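Local structure of amino acid adenylation domain-containing protein (Bacillus stratosphericus LAMA 585, 6ULY) at residues Thr58-Leu63 with His123-Thr128. The protein probably activates a keto acid as its acyl adenylate, serving as the adenylation domain of a nonribosomal depsipeptide synthetase module. Sequence-based numbering, arbitrary orientation.
Sequences TGLRAL and HPLILT
L60, near the end of helix 46-62, and L63, just beyond it, meet L125 and L127 of strand 125-128, an all-leucine helix-on-sheet contact in the AMP-binding region of this ANL-family adenylation domain. The strand runs parallel to its neighbours 70-74 and 150-152 in a mixed sheet. Alternation along it turns L125 and L127 to the helix, while I126 between them packs on V136 of helix 130-137. Leucine suits both surfaces, because its branched end reaches across the gap without leaving a polar atom to satisfy. L60 lies obliquely against L127 and sets its CD2 methyl against the fork of that side chain, 3.7 Å from CD1 and equally 3.7 Å from CD2. The same L60 methyl lies more loosely beside L125, with 4.2 Å between L60 CD2 and L125 CD2. L63 crosses L125 at about a right angle. With CG anti to the backbone N (chi1 168°), L125 extends its CD2 branch to meet both L60 and L63. The side chains of L63 and L125 both touch A151 of the adjoining strand. At this more exposed margin, L63 CD1 rests 3.7 Å from L125 CD2.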
# COMPACT_ATOMS: atom_id res chain seq x y z
N THR A 58 -13.68 -30.70 21.22
CA THR A 58 -13.93 -32.05 20.73
C THR A 58 -14.22 -32.04 19.24
O THR A 58 -13.70 -32.87 18.48
CB THR A 58 -15.09 -32.69 21.49
OG1 THR A 58 -14.73 -32.85 22.87
CG2 THR A 58 -15.43 -34.05 20.88
N GLY A 59 -15.07 -31.11 18.80
CA GLY A 59 -15.42 -31.05 17.39
C GLY A 59 -14.25 -30.62 16.51
O GLY A 59 -14.05 -31.17 15.43
N LEU A 60 -13.47 -29.64 16.98
CA LEU A 60 -12.33 -29.19 16.19
C LEU A 60 -11.32 -30.31 15.98
O LEU A 60 -10.81 -30.50 14.87
CB LEU A 60 -11.66 -27.99 16.87
CG LEU A 60 -12.53 -26.73 17.01
CD1 LEU A 60 -11.78 -25.63 17.71
CD2 LEU A 60 -13.03 -26.26 15.65
N ARG A 61 -11.03 -31.07 17.04
CA ARG A 61 -10.12 -32.21 16.89
C ARG A 61 -10.74 -33.30 16.02
O ARG A 61 -10.02 -34.02 15.32
CB ARG A 61 -9.73 -32.76 18.26
CG ARG A 61 -8.65 -31.93 18.94
CD ARG A 61 -8.38 -32.38 20.37
NE ARG A 61 -7.20 -31.71 20.91
CZ ARG A 61 -6.92 -31.60 22.21
NH1 ARG A 61 -7.75 -32.11 23.11
NH2 ARG A 61 -5.83 -30.97 22.60
N ALA A 62 -12.07 -33.42 16.04
CA ALA A 62 -12.73 -34.37 15.14
C ALA A 62 -12.54 -33.97 13.68
O ALA A 62 -12.54 -34.84 12.80
CB ALA A 62 -14.22 -34.46 15.48
N LEU A 63 -12.38 -32.68 13.41
CA LEU A 63 -12.14 -32.20 12.05
C LEU A 63 -10.67 -32.25 11.67
O LEU A 63 -10.33 -31.84 10.55
CB LEU A 63 -12.67 -30.77 11.91
CG LEU A 63 -14.18 -30.65 12.10
CD1 LEU A 63 -14.62 -29.20 12.20
CD2 LEU A 63 -14.92 -31.36 10.97
N HIS A 123 -5.33 -22.21 3.51
CA HIS A 123 -6.67 -22.77 3.49
C HIS A 123 -7.06 -23.35 4.85
O HIS A 123 -7.32 -24.55 4.95
CB HIS A 123 -6.78 -23.85 2.42
CG HIS A 123 -6.23 -23.43 1.09
ND1 HIS A 123 -6.36 -22.15 0.60
CD2 HIS A 123 -5.56 -24.13 0.14
CE1 HIS A 123 -5.79 -22.08 -0.59
NE2 HIS A 123 -5.29 -23.27 -0.89
N PRO A 124 -7.10 -22.54 5.90
CA PRO A 124 -7.51 -23.05 7.21
C PRO A 124 -9.01 -23.26 7.29
O PRO A 124 -9.80 -22.64 6.57
CB PRO A 124 -7.06 -21.96 8.18
CG PRO A 124 -7.12 -20.70 7.36
CD PRO A 124 -6.75 -21.11 5.95
N LEU A 125 -9.41 -24.15 8.19
CA LEU A 125 -10.82 -24.33 8.48
C LEU A 125 -11.43 -22.99 8.88
O LEU A 125 -10.88 -22.27 9.72
CB LEU A 125 -11.01 -25.35 9.60
CG LEU A 125 -12.42 -25.44 10.21
CD1 LEU A 125 -13.40 -26.00 9.19
CD2 LEU A 125 -12.41 -26.28 11.47
N ILE A 126 -12.56 -22.66 8.28
CA ILE A 126 -13.31 -21.48 8.67
C ILE A 126 -14.34 -21.89 9.71
O ILE A 126 -15.12 -22.83 9.49
CB ILE A 126 -13.97 -20.81 7.45
CG1 ILE A 126 -12.91 -20.42 6.41
CG2 ILE A 126 -14.76 -19.58 7.90
CD1 ILE A 126 -13.48 -19.87 5.11
N LEU A 127 -14.34 -21.19 10.84
CA LEU A 127 -15.24 -21.44 11.95
C LEU A 127 -16.19 -20.27 12.06
O LEU A 127 -15.75 -19.11 12.04
CB LEU A 127 -14.44 -21.62 13.24
CG LEU A 127 -14.94 -22.60 14.29
CD1 LEU A 127 -15.15 -23.98 13.70
CD2 LEU A 127 -13.94 -22.65 15.43
N THR A 128 -17.48 -20.55 12.17
CA THR A 128 -18.49 -19.51 12.05
C THR A 128 -19.73 -19.90 12.84
O THR A 128 -19.71 -20.86 13.63
CB THR A 128 -18.83 -19.27 10.57
OG1 THR A 128 -19.98 -18.43 10.46
CG2 THR A 128 -19.09 -20.59 9.85